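Local coordinates for glycosyl hydrolase, family 31/fibronectin type III domain protein (PDB 4UAP) that binds N-acetylgalactosamine through a calcium-containing beta-sandwich module of family CBM32, probably directing the attached glycoside hydrolase to galacto-configured sugars, at residues F55-E60 with L140-I145; M19-L24 with S35-K40. All coordinates share one frame; numbering follows the deposited sequence.

Contact 1: residues F55-E60 with L140-I145; sequences FEMTFE and LAINEI. With CA (calcium ion), chain D.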
ATOM      1  N   PHE A  55      -7.365  -5.524  -2.307  1.00 10.91           N
ATOM      2  CA  PHE A  55      -6.833  -5.678  -0.957  1.00  9.59           C
ATOM      3  C   PHE A  55      -6.799  -4.326  -0.246  1.00 10.22           C
ATOM      4  O   PHE A  55      -6.168  -3.377  -0.706  1.00  8.21           O
ATOM      5  CB  PHE A  55      -5.432  -6.307  -0.977  1.00  8.50           C
ATOM      6  CG  PHE A  55      -4.870  -6.533   0.393  1.00 10.97           C
ATOM      7  CD1 PHE A  55      -5.389  -7.534   1.204  1.00  8.93           C
ATOM      8  CD2 PHE A  55      -3.838  -5.739   0.878  1.00  7.60           C
ATOM      9  CE1 PHE A  55      -4.894  -7.744   2.475  1.00 10.11           C
ATOM     10  CE2 PHE A  55      -3.339  -5.936   2.158  1.00  7.32           C
ATOM     11  CZ  PHE A  55      -3.868  -6.944   2.960  1.00  8.06           C
ATOM     12  N   GLU A  56      -7.480  -4.262   0.887  1.00  8.77           N
ATOM     13  CA  GLU A  56      -7.675  -3.027   1.624  1.00  9.65           C
ATOM     14  C   GLU A  56      -6.686  -2.910   2.778  1.00  8.75           C
ATOM     15  O   GLU A  56      -6.560  -3.822   3.600  1.00 10.49           O
ATOM     16  CB  GLU A  56      -9.115  -2.980   2.135  1.00 11.17           C
ATOM     17  CG  GLU A  56      -9.525  -1.738   2.869  1.00 20.37           C
ATOM     18  CD  GLU A  56     -10.939  -1.873   3.423  1.00 26.40           C
ATOM     19  OE1 GLU A  56     -11.088  -2.381   4.557  1.00 30.55           O
ATOM     20  OE2 GLU A  56     -11.894  -1.511   2.704  1.00 25.30           O
ATOM     21  N   MET A  57      -5.985  -1.782   2.823  1.00  6.10           N
ATOM     22  CA  MET A  57      -4.999  -1.495   3.858  1.00  7.05           C
ATOM     23  C   MET A  57      -5.444  -0.240   4.616  1.00  8.08           C
ATOM     24  O   MET A  57      -5.625   0.819   4.012  1.00  5.96           O
ATOM     25  CB  MET A  57      -3.609  -1.287   3.240  1.00  4.26           C
ATOM     26  CG  MET A  57      -2.989  -2.534   2.583  1.00  7.85           C
ATOM     27  SD  MET A  57      -1.727  -2.162   1.311  1.00  1.82           S
ATOM     28  CE  MET A  57      -2.772  -1.720  -0.075  1.00  9.23           C
ATOM     29  N   THR A  58      -5.633  -0.367   5.925  1.00  5.91           N
ATOM     30  CA  THR A  58      -6.131   0.743   6.733  1.00  6.94           C
ATOM     31  C   THR A  58      -5.023   1.344   7.586  1.00  9.25           C
ATOM     32  O   THR A  58      -4.315   0.625   8.292  1.00  9.33           O
ATOM     33  CB  THR A  58      -7.278   0.295   7.643  1.00  7.35           C
ATOM     34  OG1 THR A  58      -8.355  -0.184   6.828  1.00  7.43           O
ATOM     35  CG2 THR A  58      -7.766   1.462   8.529  1.00  8.48           C
ATOM     36  N   PHE A  59      -4.881   2.665   7.512  1.00  7.14           N
ATOM     37  CA  PHE A  59      -3.851   3.380   8.257  1.00  6.35           C
ATOM     38  C   PHE A  59      -4.499   4.381   9.204  1.00  9.40           C
ATOM     39  O   PHE A  59      -5.312   5.202   8.791  1.00  8.08           O
ATOM     40  CB  PHE A  59      -2.894   4.096   7.305  1.00  4.72           C
ATOM     41  CG  PHE A  59      -2.158   3.157   6.379  1.00  6.98           C
ATOM     42  CD1 PHE A  59      -2.735   2.749   5.186  1.00  7.40           C
ATOM     43  CD2 PHE A  59      -0.913   2.660   6.721  1.00  6.78           C
ATOM     44  CE1 PHE A  59      -2.069   1.873   4.332  1.00  6.05           C
ATOM     45  CE2 PHE A  59      -0.231   1.791   5.866  1.00  7.86           C
ATOM     46  CZ  PHE A  59      -0.825   1.396   4.673  1.00  5.67           C
ATOM     47  N   GLU A  60      -4.132   4.307  10.472  1.00  9.31           N
ATOM     48  CA  GLU A  60      -4.708   5.195  11.465  1.00 15.06           C
ATOM     49  C   GLU A  60      -3.623   5.931  12.229  1.00 17.50           C
ATOM     50  O   GLU A  60      -2.538   5.396  12.476  1.00 14.97           O
ATOM     51  CB  GLU A  60      -5.585   4.416  12.435  1.00 14.31           C
ATOM     52  CG  GLU A  60      -6.802   3.802  11.805  1.00 16.32           C
ATOM     53  CD  GLU A  60      -7.546   2.907  12.770  1.00 30.71           C
ATOM     54  OE1 GLU A  60      -7.113   1.746  12.947  1.00 30.56           O
ATOM     55  OE2 GLU A  60      -8.556   3.363  13.358  1.00 33.54           O
ATOM     56  N   LEU A 140       0.394  -9.331  -5.601  1.00  6.76           N
ATOM     57  CA  LEU A 140       0.602  -7.934  -5.229  1.00  5.78           C
ATOM     58  C   LEU A 140       1.865  -7.804  -4.403  1.00  7.89           C
ATOM     59  O   LEU A 140       2.072  -8.578  -3.467  1.00  7.48           O
ATOM     60  CB  LEU A 140      -0.592  -7.397  -4.420  1.00  6.54           C
ATOM     61  CG  LEU A 140      -0.447  -5.942  -3.962  1.00  9.46           C
ATOM     62  CD1 LEU A 140      -0.534  -4.994  -5.164  1.00  7.08           C
ATOM     63  CD2 LEU A 140      -1.478  -5.596  -2.908  1.00  9.73           C
ATOM     64  N   ALA A 141       2.697  -6.821  -4.734  1.00  4.61           N
ATOM     65  CA  ALA A 141       3.886  -6.525  -3.948  1.00  5.54           C
ATOM     66  C   ALA A 141       3.994  -5.024  -3.740  1.00  7.46           C
ATOM     67  O   ALA A 141       3.960  -4.253  -4.696  1.00  9.05           O
ATOM     68  CB  ALA A 141       5.146  -7.062  -4.635  1.00  5.97           C
ATOM     69  N   ILE A 142       4.124  -4.614  -2.484  1.00  6.77           N
ATOM     70  CA  ILE A 142       4.333  -3.213  -2.143  1.00  5.64           C
ATOM     71  C   ILE A 142       5.527  -3.104  -1.197  1.00  6.58           C
ATOM     72  O   ILE A 142       5.595  -3.830  -0.208  1.00  6.90           O
ATOM     73  CB  ILE A 142       3.071  -2.605  -1.488  1.00  5.52           C
ATOM     74  CG1 ILE A 142       1.885  -2.676  -2.462  1.00  7.33           C
ATOM     75  CG2 ILE A 142       3.340  -1.169  -1.033  1.00  5.41           C
ATOM     76  CD1 ILE A 142       0.527  -2.260  -1.822  1.00  8.73           C
ATOM     77  N   ASN A 143       6.474  -2.218  -1.505  1.00  6.87           N
ATOM     78  CA  ASN A 143       7.666  -2.054  -0.670  1.00  5.55           C
ATOM     79  C   ASN A 143       7.396  -1.338   0.645  1.00  4.92           C
ATOM     80  O   ASN A 143       7.914  -1.706   1.687  1.00  6.51           O
ATOM     81  CB  ASN A 143       8.749  -1.268  -1.421  1.00  5.96           C
ATOM     82  CG  ASN A 143       9.148  -1.916  -2.719  1.00  7.90           C
ATOM     83  OD1 ASN A 143       8.721  -3.032  -3.033  1.00  6.09           O
ATOM     84  ND2 ASN A 143       9.994  -1.223  -3.485  1.00  6.67           N
ATOM     85  N   GLU A 144       6.603  -0.278   0.581  1.00  5.71           N
ATOM     86  CA  GLU A 144       6.475   0.636   1.706  1.00  7.64           C
ATOM     87  C   GLU A 144       5.413   1.657   1.370  1.00  7.09           C
ATOM     88  O   GLU A 144       5.202   1.968   0.200  1.00  7.05           O
ATOM     89  CB  GLU A 144       7.814   1.345   2.003  1.00  7.47           C
ATOM     90  CG  GLU A 144       7.826   2.184   3.313  1.00  8.32           C
ATOM     91  CD  GLU A 144       8.255   1.375   4.539  1.00  9.62           C
ATOM     92  OE1 GLU A 144       8.359   1.950   5.641  1.00 10.34           O
ATOM     93  OE2 GLU A 144       8.490   0.155   4.409  1.00 10.31           O
ATOM     94  N   ILE A 145       4.736   2.165   2.390  1.00  6.96           N
ATOM     95  CA  ILE A 145       3.879   3.322   2.218  1.00  8.40           C
ATOM     96  C   ILE A 145       4.277   4.320   3.290  1.00 11.57           C
ATOM     97  O   ILE A 145       4.307   3.976   4.468  1.00  8.38           O
ATOM     98  CB  ILE A 145       2.376   2.967   2.319  1.00 10.34           C
ATOM     99  CG1 ILE A 145       1.999   1.984   1.196  1.00  6.70           C
ATOM    100  CG2 ILE A 145       1.525   4.245   2.241  1.00  9.59           C
ATOM    101  CD1 ILE A 145       0.531   1.471   1.239  1.00  7.36           C
TER
HETATM  102 CA    CA D 202       8.961  -2.000   3.708  1.00  7.87          CA
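Met57 and Ile142 meet tip to tip in the middle of the sandwich, with Met57 CE 3.8 Å from Ile142 CD1. The bend at chi3 of Met57 (-78°) turns the methyl off the line of the side chain, and both the methyl and the sulfur lie against the isoleucine: Met57 SD is 3.9 Å from Ile142 CD1. Ile145 approaches Phe59 differently. The two side chains cross at about a right angle, and the delta methyl of the isoleucine sits at the far end of the ring, Ile145 CD1 to Phe59 CZ 3.7 Å. In Ile145, CG1 stands anti to the carbonyl carbon, and chi2 near 176° keeps this branch extended and carries CD1 to the Phe59 ring. At the other end Phe55 CB and Leu140 CD2 close the row more loosely, at 4.5 Å.

No hydrogen bond joins the segments; the axes of 55-60 and 141-145 approach to 11.4 Å and run in nearly the same direction, 24° apart, the geometry of two facing layers of a beta-sandwich. On 140-145 the calcium is held by Asn143 O and, at 2.3 Å, by Glu144 OE2. Strand 55-61 pairs with strands 6-9 and 125-133 in one sheet, while 141-149 lies between 37-38 and 64-74 in the other; Ile72 adjoins both isoleucines, and Met37 adjoins Phe55, Met57 and Leu140.

Contact 2: residues M19-L24 with S35-K40; sequences MGLDKL and SRMDLK. With CA (calcium ion), chain D.
Met19 CG lies anti to the carbonyl carbon (chi1 -50°), and the bend at chi3 (75°) brings its methyl against the Arg36-Asp38 pair. Met19 CE is 3.4 Å from Asp38 CG and also touches Arg36 NH2. The pair itself is a side-on, two-nitrogen grip: Arg36 NE bonds Asp38 OD1, and Arg36 NH2 bonds Asp38 OD2 at 2.7 Å in a nearly straight line (177°). Both oxygens are met on their syn sides, close to the guanidinium plane, so the two bonds fix the rotation of the guanidinium. Arg36 also touches the bound N-acetylgalactosamine, so this grip probably orients it for the sugar.

A hydrogen bond from Asp38 N to Met19 O, 3.2 Å, joins the backbones, and Met37 CA adds a C-H...O contact to that same carbonyl. Nearby, Met37 SD packs on Leu24 CD1 at 3.7 Å, the two side chains crossing at a slant, with Leu21 CD2 alongside. Lys23 lays CB and CG over the carbonyl of Arg36; its ammonium, which also bonds Ser34, donates to a water that in turn donates to Arg36 O. Lys23 O and Ser35 O, 3.2 Å apart, are drawn together by the calcium that both ligate, and Asp26, Thr28, Asn143 and Glu144 contribute to the same site.

The short strand 37-38 belongs to the second sheet, pairing antiparallel with 141-149, and the 3-10 segment 21-24 lies against it; Leu24 and Met37 reach Met57 of strand 55-61, and Leu21 and Leu24 touch Val8 of strand 6-9.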
ATOM      1  N   MET A  19       5.831 -11.484   5.260  1.00 11.30           N
ATOM      2  CA  MET A  19       5.695 -10.350   4.351  1.00  8.90           C
ATOM      3  C   MET A  19       4.351  -9.668   4.599  1.00  8.78           C
ATOM      4  O   MET A  19       3.594  -9.397   3.668  1.00  7.69           O
ATOM      5  CB  MET A  19       5.820 -10.816   2.887  1.00  7.29           C
ATOM      6  CG  MET A  19       7.052 -11.703   2.628  1.00  9.31           C
ATOM      7  SD  MET A  19       7.334 -12.164   0.885  1.00  4.18           S
ATOM      8  CE  MET A  19       7.952 -10.626   0.245  1.00  9.58           C
ATOM      9  N   GLY A  20       4.059  -9.396   5.870  1.00 12.42           N
ATOM     10  CA  GLY A  20       2.760  -8.870   6.257  1.00  9.77           C
ATOM     11  C   GLY A  20       2.669  -7.351   6.288  1.00  9.14           C
ATOM     12  O   GLY A  20       3.541  -6.654   5.778  1.00  7.95           O
ATOM     13  N   LEU A  21       1.599  -6.853   6.901  1.00  8.63           N
ATOM     14  CA  LEU A  21       1.286  -5.422   6.932  1.00 10.67           C
ATOM     15  C   LEU A  21       2.408  -4.565   7.506  1.00  8.52           C
ATOM     16  O   LEU A  21       2.591  -3.426   7.103  1.00  9.24           O
ATOM     17  CB  LEU A  21       0.002  -5.193   7.744  1.00  9.70           C
ATOM     18  CG  LEU A  21      -1.271  -5.800   7.140  1.00 12.07           C
ATOM     19  CD1 LEU A  21      -2.455  -5.695   8.109  1.00 14.41           C
ATOM     20  CD2 LEU A  21      -1.589  -5.126   5.832  1.00  6.76           C
ATOM     21  N   ASP A  22       3.144  -5.121   8.463  1.00 10.19           N
ATOM     22  CA  ASP A  22       4.229  -4.410   9.121  1.00 10.73           C
ATOM     23  C   ASP A  22       5.303  -3.961   8.136  1.00 11.92           C
ATOM     24  O   ASP A  22       5.971  -2.947   8.356  1.00 10.04           O
ATOM     25  CB  ASP A  22       4.848  -5.293  10.211  1.00 15.08           C
ATOM     26  CG  ASP A  22       5.384  -6.607   9.660  1.00 23.56           C
ATOM     27  OD1 ASP A  22       4.571  -7.446   9.214  1.00 24.39           O
ATOM     28  OD2 ASP A  22       6.618  -6.804   9.668  1.00 29.19           O
ATOM     29  N   LYS A  23       5.449  -4.700   7.037  1.00  9.73           N
ATOM     30  CA  LYS A  23       6.462  -4.370   6.026  1.00  8.80           C
ATOM     31  C   LYS A  23       6.087  -3.126   5.212  1.00  8.24           C
ATOM     32  O   LYS A  23       6.892  -2.623   4.431  1.00  8.23           O
ATOM     33  CB  LYS A  23       6.691  -5.569   5.094  1.00  8.61           C
ATOM     34  CG  LYS A  23       7.322  -6.790   5.789  1.00 10.61           C
ATOM     35  CD  LYS A  23       8.706  -6.444   6.344  1.00 13.28           C
ATOM     36  CE  LYS A  23       9.356  -7.626   7.075  1.00 15.06           C
ATOM     37  NZ  LYS A  23       9.965  -8.612   6.137  1.00 22.43           N
ATOM     38  N   LEU A  24       4.863  -2.639   5.381  1.00  7.29           N
ATOM     39  CA  LEU A  24       4.460  -1.395   4.724  1.00  7.73           C
ATOM     40  C   LEU A  24       5.029  -0.184   5.452  1.00  9.27           C
ATOM     41  O   LEU A  24       5.163   0.889   4.869  1.00  8.99           O
ATOM     42  CB  LEU A  24       2.929  -1.269   4.658  1.00  8.49           C
ATOM     43  CG  LEU A  24       2.162  -2.278   3.803  1.00  9.23           C
ATOM     44  CD1 LEU A  24       0.637  -2.135   4.032  1.00  9.96           C
ATOM     45  CD2 LEU A  24       2.518  -2.121   2.318  1.00  5.36           C
ATOM     46  N   SER A  35      11.954  -6.425   2.250  1.00 10.63           N
ATOM     47  CA  SER A  35      11.325  -5.112   2.483  1.00 10.45           C
ATOM     48  C   SER A  35       9.802  -5.104   2.325  1.00  7.62           C
ATOM     49  O   SER A  35       9.120  -4.226   2.861  1.00  7.94           O
ATOM     50  CB  SER A  35      11.900  -4.061   1.520  1.00 11.45           C
ATOM     51  OG  SER A  35      13.311  -3.947   1.625  1.00 14.90           O
ATOM     52  N   ARG A  36       9.270  -6.069   1.582  1.00  6.99           N
ATOM     53  CA  ARG A  36       7.931  -5.936   1.009  1.00  7.48           C
ATOM     54  C   ARG A  36       6.793  -6.585   1.787  1.00  8.45           C
ATOM     55  O   ARG A  36       7.000  -7.553   2.521  1.00  7.56           O
ATOM     56  CB  ARG A  36       7.910  -6.530  -0.409  1.00  7.50           C
ATOM     57  CG  ARG A  36       8.926  -5.956  -1.382  1.00  8.56           C
ATOM     58  CD  ARG A  36       8.544  -6.335  -2.811  1.00  6.83           C
ATOM     59  NE  ARG A  36       8.199  -7.753  -2.903  1.00  8.28           N
ATOM     60  CZ  ARG A  36       9.055  -8.726  -3.209  1.00 11.81           C
ATOM     61  NH1 ARG A  36      10.333  -8.452  -3.481  1.00  7.86           N
ATOM     62  NH2 ARG A  36       8.627  -9.980  -3.247  1.00  9.36           N
ATOM     63  N   MET A  37       5.593  -6.034   1.594  1.00  6.69           N
ATOM     64  CA  MET A  37       4.333  -6.730   1.837  1.00  7.08           C
ATOM     65  C   MET A  37       3.892  -7.375   0.521  1.00  8.44           C
ATOM     66  O   MET A  37       3.779  -6.687  -0.499  1.00  7.38           O
ATOM     67  CB  MET A  37       3.247  -5.763   2.340  1.00  6.57           C
ATOM     68  CG  MET A  37       1.894  -6.431   2.692  1.00  9.46           C
ATOM     69  SD  MET A  37       0.412  -5.412   2.409  1.00  3.11           S
ATOM     70  CE  MET A  37       0.311  -5.614   0.641  1.00  6.56           C
ATOM     71  N   ASP A  38       3.652  -8.684   0.547  1.00  7.82           N
ATOM     72  CA  ASP A  38       3.224  -9.437  -0.628  1.00  7.76           C
ATOM     73  C   ASP A  38       1.943 -10.218  -0.325  1.00  6.72           C
ATOM     74  O   ASP A  38       1.804 -10.794   0.753  1.00  5.58           O
ATOM     75  CB  ASP A  38       4.303 -10.439  -1.074  1.00  6.50           C
ATOM     76  CG  ASP A  38       5.415  -9.817  -1.937  1.00  8.74           C
ATOM     77  OD1 ASP A  38       5.651  -8.586  -1.909  1.00  6.90           O
ATOM     78  OD2 ASP A  38       6.072 -10.602  -2.650  1.00  9.86           O
ATOM     79  N   LEU A  39       1.028 -10.262  -1.285  1.00  5.12           N
ATOM     80  CA  LEU A  39      -0.046 -11.245  -1.268  1.00  7.63           C
ATOM     81  C   LEU A  39       0.588 -12.638  -1.269  1.00  9.33           C
ATOM     82  O   LEU A  39       1.721 -12.792  -1.733  1.00  4.98           O
ATOM     83  CB  LEU A  39      -0.955 -11.056  -2.481  1.00  7.27           C
ATOM     84  CG  LEU A  39      -2.415 -10.734  -2.181  1.00 11.22           C
ATOM     85  CD1 LEU A  39      -2.524  -9.469  -1.344  1.00  7.43           C
ATOM     86  CD2 LEU A  39      -3.217 -10.619  -3.481  1.00  9.07           C
ATOM     87  N   LYS A  40      -0.125 -13.643  -0.763  1.00  6.36           N
ATOM     88  CA  LYS A  40       0.425 -15.002  -0.686  1.00  7.09           C
ATOM     89  C   LYS A  40       1.072 -15.458  -1.994  1.00  8.93           C
ATOM     90  O   LYS A  40       0.470 -15.361  -3.070  1.00  7.08           O
ATOM     91  CB  LYS A  40      -0.664 -16.009  -0.297  1.00  8.78           C
ATOM     92  CG  LYS A  40      -1.060 -16.002   1.170  1.00 13.73           C
ATOM     93  CD  LYS A  40      -2.072 -17.114   1.453  1.00 18.77           C
ATOM     94  CE  LYS A  40      -2.559 -17.065   2.896  1.00 30.23           C
ATOM     95  NZ  LYS A  40      -1.445 -16.869   3.863  1.00 31.49           N
TER
HETATM   96 CA    CA D 202       8.961  -2.000   3.708  1.00  7.87          CA
HETATM   97  O   HOH W   1       9.130  -8.943   3.477  1.00 12.61           O

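How the contacts relate
Both contacts are buried, but the centre of contact 1 is about 2 Å from the centre of the chain, that of contact 2 about 9 Å, nearer the sugar pocket. Their chemistry follows this placement. Contact 1 is wholly apolar across the segments and buries 213 Å² between two sheets; contact 2 buries 421 Å² and mixes a backbone bond, a bridging water and apolar packing, beside an internal salt bridge. They meet directly at their borders: Ile145 N to Leu24 O and Ile142 O to Met37 N, each 2.8 Å, are probable hydrogen bonds. The calcium ties 19-24 and 35-40 to 140-145, taking two ligands from each contact.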